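Local coordinates for protein agarase (Pseudoalteromonas fuliginea, PDB 6XJ9) that probably hydrolyses agarose as a glycoside hydrolase of family GH50, with a CBM-like domain in the same chain, at residues L245-Q250 with T740-I745; G375-Y380 with N401-Y406. One frame throughout, in Å; residues are numbered along the deposited sequence.

Contact 1: L245-Q250 with T740-I745; sequences LSDKKQ and TDRPYI
The guanidinium of R742 receives the carboxylate of D247 at its edge, on the NE and NH2 side, with OD2 in the guanidinium plane; the two flat groups are nevertheless turned 56° against each other. This is a side-on salt bridge between a surface helix, 242-252, and the loop that leads into the C-terminal helix 745-763. Its main bond runs from R742 NE to D247 OD2 at 2.7 Å and is almost straight, 171° at the hydrogen. OD2 is met on its syn side, but 30° out of the carboxylate plane. That twist fits the weakness of the second bond, R742 NH2 to D247 OD1 at 3.0 Å, so the pair is an uneven, two-pronged grip rather than a flat fork. The R742 chain is extended from CG to NE, which carries the head across to the helix although the CA atoms of D247 and R742 stay 7.7 Å apart. NH2 also has a weak, long ion pair with E243, one turn earlier on the helix. Both touching residues are partly exposed, which places the bridge at the surface. A water adds a second link: it donates to D247 OD2 at 2.6 Å and to the backbone oxygen of T740 at 2.8 Å.

Contact 2: G375-Y380 with N401-Y406; sequences GKHFGY and NLERKY
H377 and E403 form the closest backbone approach, their CA atoms 9.3 Å apart, where a 3-10 turn ahead of strand 378-381 faces helix 397-406. Side chains bridge this gap in a His-carboxylate hydrogen bond joined to a lysine salt bridge, with H377 taking OE1 and K376 taking OE2 of E403. E403 reaches out with CG anti to its backbone nitrogen (chi1 -175°) and stays extended beyond it. Its OE1 accepts from H377 NE2 at 2.6 Å, approached nearly along the C-O axis. The bond is bent, 140° at the hydrogen, with OE1 tilted out of the imidazole plane, and the ring stands almost perpendicular to the carboxylate. CG of K376 lies over one face of that ring, 3.6 Å above its plane and offset toward the rim, so the start of the lysine chain runs over the histidine ring. T373, in the preceding loop, offers its backbone oxygen to the same lysine nitrogen. Bends at chi3 and chi4 bring the ammonium round to the carboxylate, and K376 NZ meets E403 OE2 on its syn lone pair at 2.5 Å.

From the N terminus the chain passes through the CBM-like region to helix 242-252, the first side of contact 1, then reaches 375-380. Contact 2 closes a short loop there, its nearest ends 21 positions apart, through strand 392-395 into helix 397-406. Contact 1 closes only at 740-745, 490 residues on, so contact 2 is nested inside it. Their centres lie about 17 Å apart. Helix 397-406 joins them: K405 NZ forms a salt bridge with D741 OD2 at 2.6 Å, and L245 CD2 packs on R404 O at 3.6 Å. The helix thus ties the edge strand 378-381 of a four-stranded antiparallel sheet to the C-terminal loop and to helix 242-252.

Contact 1: L245-Q250 with T740-I745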
loop_
_atom_site.group_PDB
_atom_site.type_symbol
_atom_site.label_atom_id
_atom_site.label_comp_id
_atom_site.label_asym_id
_atom_site.label_seq_id
_atom_site.Cartn_x
_atom_site.Cartn_y
_atom_site.Cartn_z
ATOM N N LEU A 245 13.883 13.494 14.417
ATOM C CA LEU A 245 13.237 14.212 15.513
ATOM C C LEU A 245 11.788 14.491 15.123
ATOM O O LEU A 245 10.870 14.339 15.929
ATOM C CB LEU A 245 13.978 15.523 15.800
ATOM C CG LEU A 245 15.506 15.467 15.885
ATOM C CD1 LEU A 245 16.064 16.825 16.300
ATOM C CD2 LEU A 245 15.978 14.395 16.851
ATOM N N SER A 246 11.621 14.912 13.865
ATOM C CA SER A 246 10.348 15.082 13.188
ATOM C C SER A 246 9.490 13.820 13.333
ATOM O O SER A 246 8.327 13.887 13.745
ATOM C CB SER A 246 10.631 15.407 11.740
ATOM O OG SER A 246 9.440 15.651 11.029
ATOM N N ASP A 247 10.076 12.662 12.993
ATOM C CA ASP A 247 9.392 11.377 13.076
ATOM C C ASP A 247 8.845 11.151 14.487
ATOM O O ASP A 247 7.683 10.798 14.646
ATOM C CB ASP A 247 10.300 10.211 12.661
ATOM C CG ASP A 247 10.687 10.151 11.185
ATOM O OD1 ASP A 247 9.979 10.736 10.350
ATOM O OD2 ASP A 247 11.727 9.532 10.891
ATOM N N LYS A 248 9.691 11.362 15.500
ATOM C CA LYS A 248 9.369 11.097 16.898
ATOM C C LYS A 248 8.176 11.929 17.367
ATOM O O LYS A 248 7.250 11.389 17.971
ATOM C CB LYS A 248 10.598 11.349 17.773
ATOM C CG LYS A 248 10.359 11.263 19.274
ATOM C CD LYS A 248 11.630 11.423 20.061
ATOM C CE LYS A 248 12.135 12.848 20.057
ATOM N NZ LYS A 248 13.418 12.966 20.789
ATOM N N LYS A 249 8.216 13.242 17.093
ATOM C CA LYS A 249 7.145 14.153 17.470
ATOM C C LYS A 249 5.808 13.654 16.931
ATOM O O LYS A 249 4.832 13.565 17.675
ATOM C CB LYS A 249 7.417 15.563 16.930
ATOM C CG LYS A 249 8.664 16.238 17.487
ATOM C CD LYS A 249 8.770 16.127 18.999
ATOM C CE LYS A 249 10.192 15.970 19.502
ATOM N NZ LYS A 249 10.221 15.765 20.971
ATOM N N GLN A 250 5.787 13.348 15.630
ATOM C CA GLN A 250 4.597 12.940 14.907
ATOM C C GLN A 250 4.060 11.608 15.436
ATOM O O GLN A 250 2.853 11.454 15.637
ATOM C CB GLN A 250 4.905 12.897 13.405
ATOM C CG GLN A 250 3.749 12.422 12.536
ATOM C CD GLN A 250 2.450 13.130 12.842
ATOM O OE1 GLN A 250 2.392 14.038 13.673
ATOM N NE2 GLN A 250 1.385 12.709 12.175
ATOM N N THR A 740 16.251 3.233 10.353
ATOM C CA THR A 740 16.099 4.582 10.895
ATOM C C THR A 740 14.882 4.680 11.831
ATOM O O THR A 740 14.402 5.783 12.115
ATOM C CB THR A 740 16.020 5.647 9.790
ATOM O OG1 THR A 740 14.977 5.304 8.878
ATOM C CG2 THR A 740 17.324 5.846 9.045
ATOM N N ASP A 741 14.390 3.528 12.321
ATOM C CA ASP A 741 13.317 3.473 13.308
ATOM C C ASP A 741 12.020 4.030 12.719
ATOM O O ASP A 741 11.180 4.568 13.446
ATOM C CB ASP A 741 13.717 4.111 14.647
ATOM C CG ASP A 741 12.736 3.850 15.791
ATOM O OD1 ASP A 741 12.576 2.674 16.179
ATOM O OD2 ASP A 741 12.154 4.836 16.312
ATOM N N ARG A 742 11.837 3.841 11.403
ATOM C CA ARG A 742 10.559 4.151 10.793
ATOM C C ARG A 742 9.774 2.862 10.569
ATOM O O ARG A 742 10.157 2.046 9.733
ATOM C CB ARG A 742 10.733 4.868 9.450
ATOM C CG ARG A 742 11.356 6.253 9.559
ATOM C CD ARG A 742 11.492 6.959 8.215
ATOM N NE ARG A 742 11.500 8.407 8.403
ATOM C CZ ARG A 742 11.481 9.305 7.427
ATOM N NH1 ARG A 742 11.504 8.908 6.167
ATOM N NH2 ARG A 742 11.468 10.598 7.717
ATOM N N PRO A 743 8.619 2.680 11.257
ATOM C CA PRO A 743 7.725 1.564 10.957
ATOM C C PRO A 743 7.319 1.576 9.485
ATOM O O PRO A 743 7.052 2.630 8.908
ATOM C CB PRO A 743 6.512 1.843 11.866
ATOM C CG PRO A 743 7.104 2.638 13.012
ATOM C CD PRO A 743 8.108 3.547 12.335
ATOM N N TYR A 744 7.306 0.384 8.885
ATOM C CA TYR A 744 6.761 0.175 7.551
ATOM C C TYR A 744 5.246 0.312 7.627
ATOM O O TYR A 744 4.577 -0.532 8.215
ATOM C CB TYR A 744 7.162 -1.208 7.021
ATOM C CG TYR A 744 8.601 -1.332 6.584
ATOM C CD1 TYR A 744 9.014 -0.838 5.353
ATOM C CD2 TYR A 744 9.550 -1.948 7.387
ATOM C CE1 TYR A 744 10.335 -0.936 4.937
ATOM C CE2 TYR A 744 10.873 -2.066 6.981
ATOM C CZ TYR A 744 11.267 -1.560 5.752
ATOM O OH TYR A 744 12.570 -1.675 5.342
ATOM N N ILE A 745 4.733 1.401 7.040
ATOM C CA ILE A 745 3.381 1.877 7.290
ATOM C C ILE A 745 2.356 0.818 6.879
ATOM O O ILE A 745 1.378 0.604 7.598
ATOM C CB ILE A 745 3.147 3.243 6.602
ATOM C CG1 ILE A 745 3.615 4.395 7.496
ATOM C CG2 ILE A 745 1.690 3.407 6.195
ATOM C CD1 ILE A 745 3.589 5.769 6.837
HETATM O O HOH W 1 12.595 7.877 12.704
#

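Contact 2: G375-Y380 with N401-Y406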
loop_
_atom_site.group_PDB
_atom_site.type_symbol
_atom_site.label_atom_id
_atom_site.label_comp_id
_atom_site.label_asym_id
_atom_site.label_seq_id
_atom_site.Cartn_x
_atom_site.Cartn_y
_atom_site.Cartn_z
ATOM N N GLY A 375 30.213 6.922 18.756
ATOM C CA GLY A 375 31.272 5.930 18.819
ATOM C C GLY A 375 30.965 4.808 19.809
ATOM O O GLY A 375 31.661 3.794 19.835
ATOM N N LYS A 376 29.920 4.994 20.624
ATOM C CA LYS A 376 29.561 4.003 21.624
ATOM C C LYS A 376 28.833 2.830 20.964
ATOM O O LYS A 376 28.661 1.786 21.586
ATOM C CB LYS A 376 28.768 4.649 22.765
ATOM C CG LYS A 376 27.377 5.153 22.408
ATOM C CD LYS A 376 26.503 5.458 23.624
ATOM C CE LYS A 376 26.926 6.697 24.388
ATOM N NZ LYS A 376 26.779 7.923 23.566
ATOM N N HIS A 377 28.439 2.998 19.693
ATOM C CA HIS A 377 27.719 1.962 18.966
ATOM C C HIS A 377 28.655 0.987 18.258
ATOM O O HIS A 377 28.183 0.092 17.567
ATOM C CB HIS A 377 26.616 2.571 18.092
ATOM C CG HIS A 377 25.745 3.460 18.911
ATOM N ND1 HIS A 377 25.036 2.980 19.991
ATOM C CD2 HIS A 377 25.556 4.797 18.884
ATOM C CE1 HIS A 377 24.399 3.977 20.564
ATOM N NE2 HIS A 377 24.709 5.109 19.907
ATOM N N PHE A 378 29.970 1.152 18.442
ATOM C CA PHE A 378 30.899 0.104 18.049
ATOM C C PHE A 378 30.756 -1.074 19.010
ATOM O O PHE A 378 30.508 -0.892 20.200
ATOM C CB PHE A 378 32.354 0.593 18.023
ATOM C CG PHE A 378 32.758 1.412 16.818
ATOM C CD1 PHE A 378 32.906 0.822 15.569
ATOM C CD2 PHE A 378 33.014 2.770 16.936
ATOM C CE1 PHE A 378 33.270 1.577 14.460
ATOM C CE2 PHE A 378 33.380 3.523 15.827
ATOM C CZ PHE A 378 33.504 2.928 14.592
ATOM N N GLY A 379 30.899 -2.283 18.465
ATOM C CA GLY A 379 30.926 -3.502 19.258
ATOM C C GLY A 379 31.991 -4.448 18.720
ATOM O O GLY A 379 32.892 -4.015 18.009
ATOM N N TYR A 380 31.871 -5.731 19.073
ATOM C CA TYR A 380 32.797 -6.745 18.617
ATOM C C TYR A 380 32.108 -8.108 18.565
ATOM O O TYR A 380 31.297 -8.437 19.431
ATOM C CB TYR A 380 34.051 -6.800 19.495
ATOM C CG TYR A 380 35.156 -7.589 18.842
ATOM C CD1 TYR A 380 36.046 -6.981 17.972
ATOM C CD2 TYR A 380 35.264 -8.959 19.036
ATOM C CE1 TYR A 380 37.042 -7.706 17.335
ATOM C CE2 TYR A 380 36.243 -9.701 18.404
ATOM C CZ TYR A 380 37.135 -9.072 17.549
ATOM O OH TYR A 380 38.099 -9.793 16.921
ATOM N N ASN A 401 21.022 5.439 15.372
ATOM C CA ASN A 401 19.805 6.164 15.041
ATOM C C ASN A 401 18.939 6.412 16.276
ATOM O O ASN A 401 18.317 7.470 16.382
ATOM C CB ASN A 401 19.054 5.503 13.887
ATOM C CG ASN A 401 19.802 5.662 12.582
ATOM O OD1 ASN A 401 20.605 6.590 12.430
ATOM N ND2 ASN A 401 19.556 4.758 11.647
ATOM N N LEU A 402 18.909 5.438 17.195
ATOM C CA LEU A 402 18.125 5.557 18.418
ATOM C C LEU A 402 18.650 6.711 19.265
ATOM O O LEU A 402 17.867 7.442 19.876
ATOM C CB LEU A 402 18.197 4.258 19.224
ATOM C CG LEU A 402 17.419 3.056 18.685
ATOM C CD1 LEU A 402 17.447 1.936 19.716
ATOM C CD2 LEU A 402 15.980 3.424 18.352
ATOM N N GLU A 403 19.979 6.817 19.358
ATOM C CA GLU A 403 20.589 7.861 20.163
ATOM C C GLU A 403 20.408 9.213 19.476
ATOM O O GLU A 403 20.149 10.213 20.142
ATOM C CB GLU A 403 22.060 7.560 20.431
ATOM C CG GLU A 403 22.694 8.579 21.361
ATOM C CD GLU A 403 24.112 8.251 21.789
ATOM O OE1 GLU A 403 24.721 7.355 21.179
ATOM O OE2 GLU A 403 24.597 8.895 22.734
ATOM N N ARG A 404 20.513 9.227 18.139
ATOM C CA ARG A 404 20.257 10.443 17.380
ATOM C C ARG A 404 18.813 10.893 17.610
ATOM O O ARG A 404 18.539 12.085 17.737
ATOM C CB ARG A 404 20.545 10.222 15.889
ATOM C CG ARG A 404 22.021 10.293 15.514
ATOM C CD ARG A 404 22.247 10.456 14.018
ATOM N NE ARG A 404 22.387 9.146 13.425
ATOM C CZ ARG A 404 23.367 8.721 12.627
ATOM N NH1 ARG A 404 24.345 9.523 12.233
ATOM N NH2 ARG A 404 23.335 7.470 12.202
ATOM N N LYS A 405 17.900 9.920 17.686
ATOM C CA LYS A 405 16.473 10.195 17.649
ATOM C C LYS A 405 15.956 10.528 19.048
ATOM O O LYS A 405 15.101 11.402 19.192
ATOM C CB LYS A 405 15.703 8.999 17.074
ATOM C CG LYS A 405 14.215 9.219 16.842
ATOM C CD LYS A 405 13.616 8.059 16.068
ATOM C CE LYS A 405 12.125 8.172 15.843
ATOM N NZ LYS A 405 11.644 7.040 15.012
ATOM N N TYR A 406 16.464 9.802 20.049
ATOM C CA TYR A 406 15.862 9.769 21.373
ATOM C C TYR A 406 16.876 10.170 22.438
ATOM O O TYR A 406 16.572 10.156 23.629
ATOM C CB TYR A 406 15.422 8.342 21.718
ATOM C CG TYR A 406 14.319 7.749 20.872
ATOM C CD1 TYR A 406 13.025 8.235 20.936
ATOM C CD2 TYR A 406 14.557 6.659 20.047
ATOM C CE1 TYR A 406 12.004 7.685 20.173
ATOM C CE2 TYR A 406 13.545 6.090 19.283
ATOM C CZ TYR A 406 12.262 6.600 19.349
ATOM O OH TYR A 406 11.256 6.050 18.603
#